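Local coordinates for protein enoyl-CoA hydratase, EchA3 (Mycobacterium marinum M, PDB 3R6H) that probably acts as a crotonase-family lyase on acyl-CoA substrates in lipid metabolism, at residues V17-D22 with V52-H57; V98-T103 with F112-G117; H119-H124 with E179-E184. All coordinates share one frame; numbering follows the deposited sequence.

How the contacts relate
From the N terminus, contact 1 closes first: strand 15-20 leads through helix 30-46 to strand 50-54, which pairs beside it. Contact 2 shuts a short loop between strand 98-102 and the end of helix 109-114. The chain then enters strand 119-122, and contact 3 closes a longer, largely helical excursion when 179-184 returns to that strand. The three are in series; none nests or crosses. They are joined laterally, strand to strand, through one sheet: I53 O probably accepts from A101 N between contacts 1 and 2, and H119 O and V121 O probably accept from I100 N and C102 N between contacts 2 and 3.

Contact 1: residues V17-D22 with V52-H57; sequences VIRMDD and VIAGNH
Three backbone hydrogen bonds zip V17-M20 to V52-A54 in parallel. I18 lies between V52 and A54, taking the carbonyl of V52 with its own N (2.7 Å from I18 N to V52 O) and giving its O to A54 N at 2.8 Å. M20 N then reaches A54 O in an almost straight bond (2.9 Å, 176° at the hydrogen). Beyond this point the pairing lapses, for M20 O meets no well-aimed N-H from G55 or N56; N26 ND2 gives it a weak bond instead.

Apolar packing covers both faces of the pair. The branched I18 and I53, well suited to extended backbone, lie side by side and point the same way, their CD1 atoms 3.9 Å apart. The M20 chain bends at its thioether, placing CE over A54 O and near I53 CG2. I18 and M20 pack on helix 30-46, the connection of this beta-alpha-beta crossover in the crotonase-like core. On the other face V17, V52, R19 and A54 meet helix 186-198. The small A54 leaves room for the aliphatic part of R19 to lie against it, with R19 CG 4.0 Å from A54 CB.

Polar side chains join the strand ends. R19 NE donates to a water that in turn donates to G55 O, while N56 ND2 meets D21 OD1 from above the carboxylate plane at 3.1 Å, amide and carboxylate standing at 90°. N56 CG sits between its backbone N and carbonyl carbon (chi1 66°), which brings the amide across to D21. Both ends of that amide are used: ND2 also bonds K24 O, and OD1 accepts from R58 N and V59 N. D21 OD1 in addition receives G23 N.

Contact 2: residues V98-T103 with F112-G117; sequences VVIACT and FLLCSG
S116 OG is held by two partners, donating to F112 O at 2.7 Å and hydrogen bonding with S88 OG on helix 75-92. The first bond ties the serine back to the helix it has just left. S116 N bonds L113 O (2.9 Å), and the overlapping type I turn L114-G117 brings G117 against strand 98-102.

Between strand and helix end the contact itself is apolar. I100 is its centre: CG2 meets L114 CD1 at 3.6 Å, and the two side chains pass at a slant. With CG1 set beside its backbone N (chi1 -48°), I100 sends its other branch over the turn, where CG1 lies 3.5 Å from L114 O and 4.0 Å from G117 CA. Glycine suits this place because a CB there would run into that same CG1. V98 CG1 rests on G117 CA from two residues earlier, on the same face of the strand, also at 4.0 Å. At the far end L114 CD1 wedges against C102 CB (3.8 Å), and the cysteine sulfur lies close to both leucine methyls. Burial leaves G117 N without a modelled partner.

Strand 98-102 thus turns I100 and C102 to the end of helix 109-114 and V98 to G117 just beyond it, while V99 and A101 pack on helix 186-198 and strand 119-122 flanks both partners.

Contact 3: residues H119-H124 with E179-E184; sequences HRVAAH and EISLPE
V121 and A122 pair in parallel with E179 and I180, A122 lying between E179 O, 3.0 Å from A122 N, and S181 N, 2.8 Å from A122 O; a weaker, bent bond from E179 N to R120 O begins the pairing. Past I180 the chain holds on through a CA-H...O contact, A123 CA to S181 O at 3.2 Å.

Among the side chains, H119 and E179 form a His-carboxylate hydrogen bond. H119 NE2 donates to E179 OE1 at 2.7 Å, with the oxygen almost in the plane of the imidazole and offering its anti lone pair. Ring and carboxylate planes are turned 65° apart. The glutamate reaches this far because CG is anti to its backbone N (chi1 178°) and the chain runs on extended, alongside V121. Its other oxygen, OE2, forms a salt bridge with R189, so the carboxylate is held from two directions and its charge is probably well compensated. The far nitrogen of the imidazole, ND1, hydrogen bonds with Q158 NE2 of a second subunit, making this histidine a link between strand pairing and trimer interface.

Farther along, V121 CG1 comes against S181 OG (3.3 Å). The small A123 lets P183 close over it, with A123 CB 4.0 Å from P183 CB. The exposed end is bridged by a water that accepts from H124 N and donates to S181 O.

Strand 179-180 is the last of the sheet within this chain. Strand 98-102 borders strand 119-122 on its other side, and helix 186-198 lies over the face that bears H119, V121 and E179.

Contact 1: residues V17-D22 with V52-H57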
# COMPACT_ATOMS: atom_id res chain seq x y z
N VAL A 17 15.94 -18.22 19.78
CA VAL A 17 14.49 -18.38 19.87
C VAL A 17 14.04 -17.85 21.22
O VAL A 17 14.53 -18.30 22.27
CB VAL A 17 14.06 -19.86 19.74
CG1 VAL A 17 12.54 -20.03 19.92
CG2 VAL A 17 14.51 -20.42 18.43
N ILE A 18 13.10 -16.90 21.18
CA ILE A 18 12.56 -16.28 22.38
C ILE A 18 11.07 -16.66 22.47
O ILE A 18 10.28 -16.32 21.59
CB ILE A 18 12.73 -14.75 22.36
CG1 ILE A 18 14.22 -14.42 22.43
CG2 ILE A 18 11.87 -14.05 23.46
CD1 ILE A 18 14.50 -12.95 22.31
N ARG A 19 10.69 -17.37 23.54
CA ARG A 19 9.30 -17.84 23.68
C ARG A 19 8.64 -17.17 24.90
O ARG A 19 9.12 -17.30 26.02
CB ARG A 19 9.25 -19.38 23.80
CG ARG A 19 9.71 -20.13 22.54
CD ARG A 19 9.76 -21.68 22.72
NE ARG A 19 8.43 -22.30 22.74
CZ ARG A 19 8.21 -23.62 22.80
NH1 ARG A 19 9.24 -24.48 22.83
NH2 ARG A 19 6.97 -24.09 22.81
N MET A 20 7.56 -16.44 24.66
CA MET A 20 6.75 -15.84 25.73
C MET A 20 5.73 -16.82 26.29
O MET A 20 4.92 -17.39 25.56
CB MET A 20 5.98 -14.62 25.22
CG MET A 20 6.83 -13.52 24.67
SD MET A 20 5.84 -12.08 24.21
CE MET A 20 5.16 -12.66 22.64
N ASP A 21 5.75 -16.99 27.62
CA ASP A 21 4.67 -17.75 28.27
C ASP A 21 4.57 -17.38 29.75
O ASP A 21 5.32 -17.92 30.57
CB ASP A 21 4.87 -19.26 28.13
CG ASP A 21 3.72 -20.06 28.72
OD1 ASP A 21 2.65 -19.49 29.00
OD2 ASP A 21 3.87 -21.29 28.93
N ASP A 22 3.62 -16.51 30.06
CA ASP A 22 3.37 -16.12 31.44
C ASP A 22 2.27 -16.96 32.09
O ASP A 22 1.77 -16.60 33.16
CB ASP A 22 3.05 -14.61 31.54
CG ASP A 22 1.68 -14.23 30.97
OD1 ASP A 22 1.05 -15.04 30.25
OD2 ASP A 22 1.23 -13.07 31.23
N VAL A 52 13.91 -15.51 16.47
CA VAL A 52 12.50 -15.87 16.47
C VAL A 52 11.86 -15.36 17.76
O VAL A 52 12.41 -15.56 18.88
CB VAL A 52 12.32 -17.39 16.36
CG1 VAL A 52 10.84 -17.79 16.54
CG2 VAL A 52 12.89 -17.92 15.03
N ILE A 53 10.73 -14.68 17.64
CA ILE A 53 9.90 -14.32 18.80
C ILE A 53 8.59 -15.08 18.71
O ILE A 53 7.89 -14.93 17.69
CB ILE A 53 9.54 -12.80 18.83
CG1 ILE A 53 10.78 -11.90 18.62
CG2 ILE A 53 8.77 -12.44 20.10
CD1 ILE A 53 11.82 -12.04 19.69
N ALA A 54 8.25 -15.87 19.74
CA ALA A 54 7.07 -16.72 19.76
C ALA A 54 6.20 -16.42 20.97
O ALA A 54 6.69 -15.91 21.97
CB ALA A 54 7.47 -18.24 19.77
N GLY A 55 4.92 -16.78 20.87
CA GLY A 55 4.02 -16.72 22.00
C GLY A 55 3.93 -18.07 22.67
O GLY A 55 4.87 -18.88 22.59
N ASN A 56 2.78 -18.33 23.29
CA ASN A 56 2.53 -19.62 23.91
C ASN A 56 1.49 -20.39 23.09
O ASN A 56 1.19 -20.04 21.94
CB ASN A 56 2.17 -19.47 25.42
CG ASN A 56 0.87 -18.74 25.69
OD1 ASN A 56 -0.03 -18.67 24.83
ND2 ASN A 56 0.73 -18.22 26.92
N HIS A 57 0.94 -21.47 23.64
CA HIS A 57 0.01 -22.28 22.86
C HIS A 57 -1.36 -21.69 22.65
O HIS A 57 -2.10 -22.16 21.78
CB HIS A 57 -0.07 -23.71 23.43
CG HIS A 57 1.00 -24.58 22.90
ND1 HIS A 57 2.30 -24.50 23.33
CD2 HIS A 57 0.99 -25.50 21.90
CE1 HIS A 57 3.05 -25.35 22.64
NE2 HIS A 57 2.27 -25.97 21.77
O HOH W 1 6.00 -21.10 21.20

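Contact 2: residues V98-T103 with F112-G117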
# COMPACT_ATOMS: atom_id res chain seq x y z
N VAL A 98 14.42 -10.96 11.87
CA VAL A 98 13.54 -11.31 13.00
C VAL A 98 12.30 -11.97 12.44
O VAL A 98 11.64 -11.44 11.54
CB VAL A 98 13.14 -10.05 13.78
CG1 VAL A 98 12.16 -10.40 14.93
CG2 VAL A 98 14.44 -9.33 14.30
N VAL A 99 12.00 -13.16 12.94
CA VAL A 99 10.82 -13.91 12.50
C VAL A 99 9.86 -14.03 13.67
O VAL A 99 10.25 -14.40 14.80
CB VAL A 99 11.21 -15.30 11.94
CG1 VAL A 99 9.98 -16.05 11.45
CG2 VAL A 99 12.29 -15.19 10.85
N ILE A 100 8.60 -13.69 13.45
CA ILE A 100 7.58 -13.82 14.49
C ILE A 100 6.79 -15.13 14.28
O ILE A 100 6.19 -15.36 13.22
CB ILE A 100 6.59 -12.62 14.50
CG1 ILE A 100 7.31 -11.27 14.45
CG2 ILE A 100 5.59 -12.72 15.70
CD1 ILE A 100 8.22 -11.01 15.67
N ALA A 101 6.81 -15.99 15.31
CA ALA A 101 5.95 -17.14 15.36
C ALA A 101 4.69 -16.72 16.11
O ALA A 101 4.63 -16.70 17.34
CB ALA A 101 6.65 -18.31 16.06
N CYS A 102 3.69 -16.35 15.32
CA CYS A 102 2.42 -15.90 15.86
C CYS A 102 1.58 -17.14 16.21
O CYS A 102 0.84 -17.66 15.40
CB CYS A 102 1.74 -15.01 14.83
SG CYS A 102 0.35 -14.09 15.54
N THR A 103 1.76 -17.61 17.46
CA THR A 103 1.26 -18.92 17.88
C THR A 103 -0.17 -18.91 18.39
O THR A 103 -0.71 -19.94 18.84
CB THR A 103 2.20 -19.51 18.96
OG1 THR A 103 2.46 -18.52 19.96
CG2 THR A 103 3.52 -19.95 18.31
N PHE A 112 0.96 -4.95 17.39
CA PHE A 112 2.07 -4.05 17.05
C PHE A 112 3.40 -4.77 17.15
O PHE A 112 4.26 -4.58 16.29
CB PHE A 112 2.05 -2.76 17.88
CG PHE A 112 0.70 -2.13 17.97
CD1 PHE A 112 -0.18 -2.09 16.88
CD2 PHE A 112 0.29 -1.55 19.17
CE1 PHE A 112 -1.44 -1.53 17.00
CE2 PHE A 112 -0.97 -1.00 19.29
CZ PHE A 112 -1.85 -0.97 18.22
N LEU A 113 3.56 -5.63 18.17
CA LEU A 113 4.74 -6.48 18.31
C LEU A 113 4.87 -7.43 17.09
O LEU A 113 5.97 -7.57 16.53
CB LEU A 113 4.70 -7.26 19.65
CG LEU A 113 5.92 -8.12 19.95
CD1 LEU A 113 7.12 -7.22 20.05
CD2 LEU A 113 5.73 -8.91 21.28
N LEU A 114 3.76 -8.06 16.70
CA LEU A 114 3.72 -8.95 15.53
C LEU A 114 4.24 -8.20 14.29
O LEU A 114 5.04 -8.74 13.52
CB LEU A 114 2.27 -9.44 15.30
CG LEU A 114 1.98 -10.13 13.98
CD1 LEU A 114 2.79 -11.44 13.90
CD2 LEU A 114 0.45 -10.33 13.86
N CYS A 115 3.82 -6.95 14.12
CA CYS A 115 4.23 -6.10 12.99
C CYS A 115 5.67 -5.54 13.10
O CYS A 115 6.12 -4.79 12.22
CB CYS A 115 3.27 -4.94 12.87
SG CYS A 115 1.66 -5.40 12.19
N SER A 116 6.39 -5.92 14.16
CA SER A 116 7.73 -5.41 14.41
C SER A 116 8.85 -6.34 13.93
O SER A 116 10.00 -5.98 14.07
CB SER A 116 7.93 -5.07 15.91
OG SER A 116 6.92 -4.17 16.37
N GLY A 117 8.51 -7.49 13.33
CA GLY A 117 9.50 -8.41 12.77
C GLY A 117 9.55 -8.40 11.26
O GLY A 117 8.62 -7.89 10.57

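Contact 3: residues H119-H124 with E179-E184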
# COMPACT_ATOMS: atom_id res chain seq x y z
N HIS A 119 9.52 -11.15 9.14
CA HIS A 119 8.71 -12.21 8.55
C HIS A 119 7.79 -12.71 9.66
O HIS A 119 8.25 -13.02 10.78
CB HIS A 119 9.56 -13.36 8.00
CG HIS A 119 8.77 -14.40 7.27
ND1 HIS A 119 8.14 -14.14 6.07
CD2 HIS A 119 8.50 -15.70 7.56
CE1 HIS A 119 7.53 -15.23 5.65
NE2 HIS A 119 7.70 -16.19 6.54
N ARG A 120 6.50 -12.78 9.34
CA ARG A 120 5.46 -13.09 10.31
C ARG A 120 4.64 -14.30 9.89
O ARG A 120 3.98 -14.26 8.86
CB ARG A 120 4.58 -11.87 10.46
CG ARG A 120 5.26 -10.64 10.93
CD ARG A 120 4.48 -9.40 10.60
NE ARG A 120 4.35 -9.23 9.16
CZ ARG A 120 3.64 -8.25 8.60
NH1 ARG A 120 2.97 -7.39 9.37
NH2 ARG A 120 3.58 -8.14 7.29
N VAL A 121 4.69 -15.36 10.70
CA VAL A 121 4.03 -16.65 10.42
C VAL A 121 2.87 -16.83 11.42
O VAL A 121 3.06 -16.71 12.64
CB VAL A 121 5.01 -17.82 10.58
CG1 VAL A 121 4.33 -19.13 10.22
CG2 VAL A 121 6.28 -17.63 9.70
N ALA A 122 1.70 -17.16 10.90
CA ALA A 122 0.50 -17.44 11.69
C ALA A 122 -0.31 -18.56 11.10
O ALA A 122 -0.14 -18.94 9.94
CB ALA A 122 -0.40 -16.17 11.84
N ALA A 123 -1.21 -19.11 11.91
CA ALA A 123 -2.17 -20.09 11.43
C ALA A 123 -3.47 -19.42 11.00
O ALA A 123 -3.80 -18.31 11.45
CB ALA A 123 -2.47 -21.10 12.55
N HIS A 124 -4.22 -20.13 10.18
CA HIS A 124 -5.44 -19.56 9.60
C HIS A 124 -6.40 -18.90 10.58
O HIS A 124 -6.97 -17.84 10.27
CB HIS A 124 -6.19 -20.63 8.80
CG HIS A 124 -7.60 -20.23 8.46
ND1 HIS A 124 -8.67 -20.43 9.32
CD2 HIS A 124 -8.10 -19.60 7.37
CE1 HIS A 124 -9.77 -19.95 8.76
NE2 HIS A 124 -9.46 -19.45 7.58
N GLU A 179 2.96 -15.08 6.12
CA GLU A 179 2.88 -16.49 5.79
C GLU A 179 1.88 -17.17 6.66
O GLU A 179 1.85 -16.92 7.87
CB GLU A 179 4.25 -17.15 5.99
CG GLU A 179 4.24 -18.62 5.71
CD GLU A 179 5.62 -19.26 5.57
OE1 GLU A 179 6.66 -18.60 5.77
OE2 GLU A 179 5.66 -20.48 5.26
N ILE A 180 1.08 -18.04 6.04
CA ILE A 180 0.14 -18.87 6.77
C ILE A 180 0.68 -20.28 6.81
O ILE A 180 1.04 -20.85 5.78
CB ILE A 180 -1.26 -18.91 6.10
CG1 ILE A 180 -1.87 -17.50 6.01
CG2 ILE A 180 -2.17 -19.89 6.86
CD1 ILE A 180 -3.12 -17.42 5.14
N SER A 181 0.72 -20.84 8.02
CA SER A 181 1.15 -22.22 8.24
C SER A 181 0.10 -22.97 9.03
O SER A 181 -0.75 -22.38 9.69
CB SER A 181 2.46 -22.25 9.07
OG SER A 181 3.51 -21.71 8.29
N LEU A 182 0.15 -24.29 8.99
CA LEU A 182 -0.71 -25.06 9.90
C LEU A 182 -0.28 -24.79 11.36
O LEU A 182 0.90 -24.51 11.61
CB LEU A 182 -0.64 -26.55 9.58
CG LEU A 182 -1.13 -26.93 8.18
CD1 LEU A 182 -0.77 -28.42 7.90
CD2 LEU A 182 -2.64 -26.67 8.12
N PRO A 183 -1.24 -24.80 12.31
CA PRO A 183 -0.99 -24.38 13.69
C PRO A 183 0.16 -25.17 14.36
O PRO A 183 0.99 -24.59 15.04
CB PRO A 183 -2.32 -24.63 14.39
CG PRO A 183 -3.12 -25.43 13.48
CD PRO A 183 -2.63 -25.23 12.11
N GLU A 184 0.22 -26.47 14.11
CA GLU A 184 1.25 -27.31 14.68
C GLU A 184 2.66 -27.05 14.14
O GLU A 184 3.64 -27.57 14.70
CB GLU A 184 0.86 -28.80 14.57
CG GLU A 184 0.90 -29.43 13.16
CD GLU A 184 -0.32 -29.15 12.27
OE1 GLU A 184 -1.21 -28.32 12.63
OE2 GLU A 184 -0.39 -29.79 11.21
O HOH W 2 -3.39 -22.71 9.13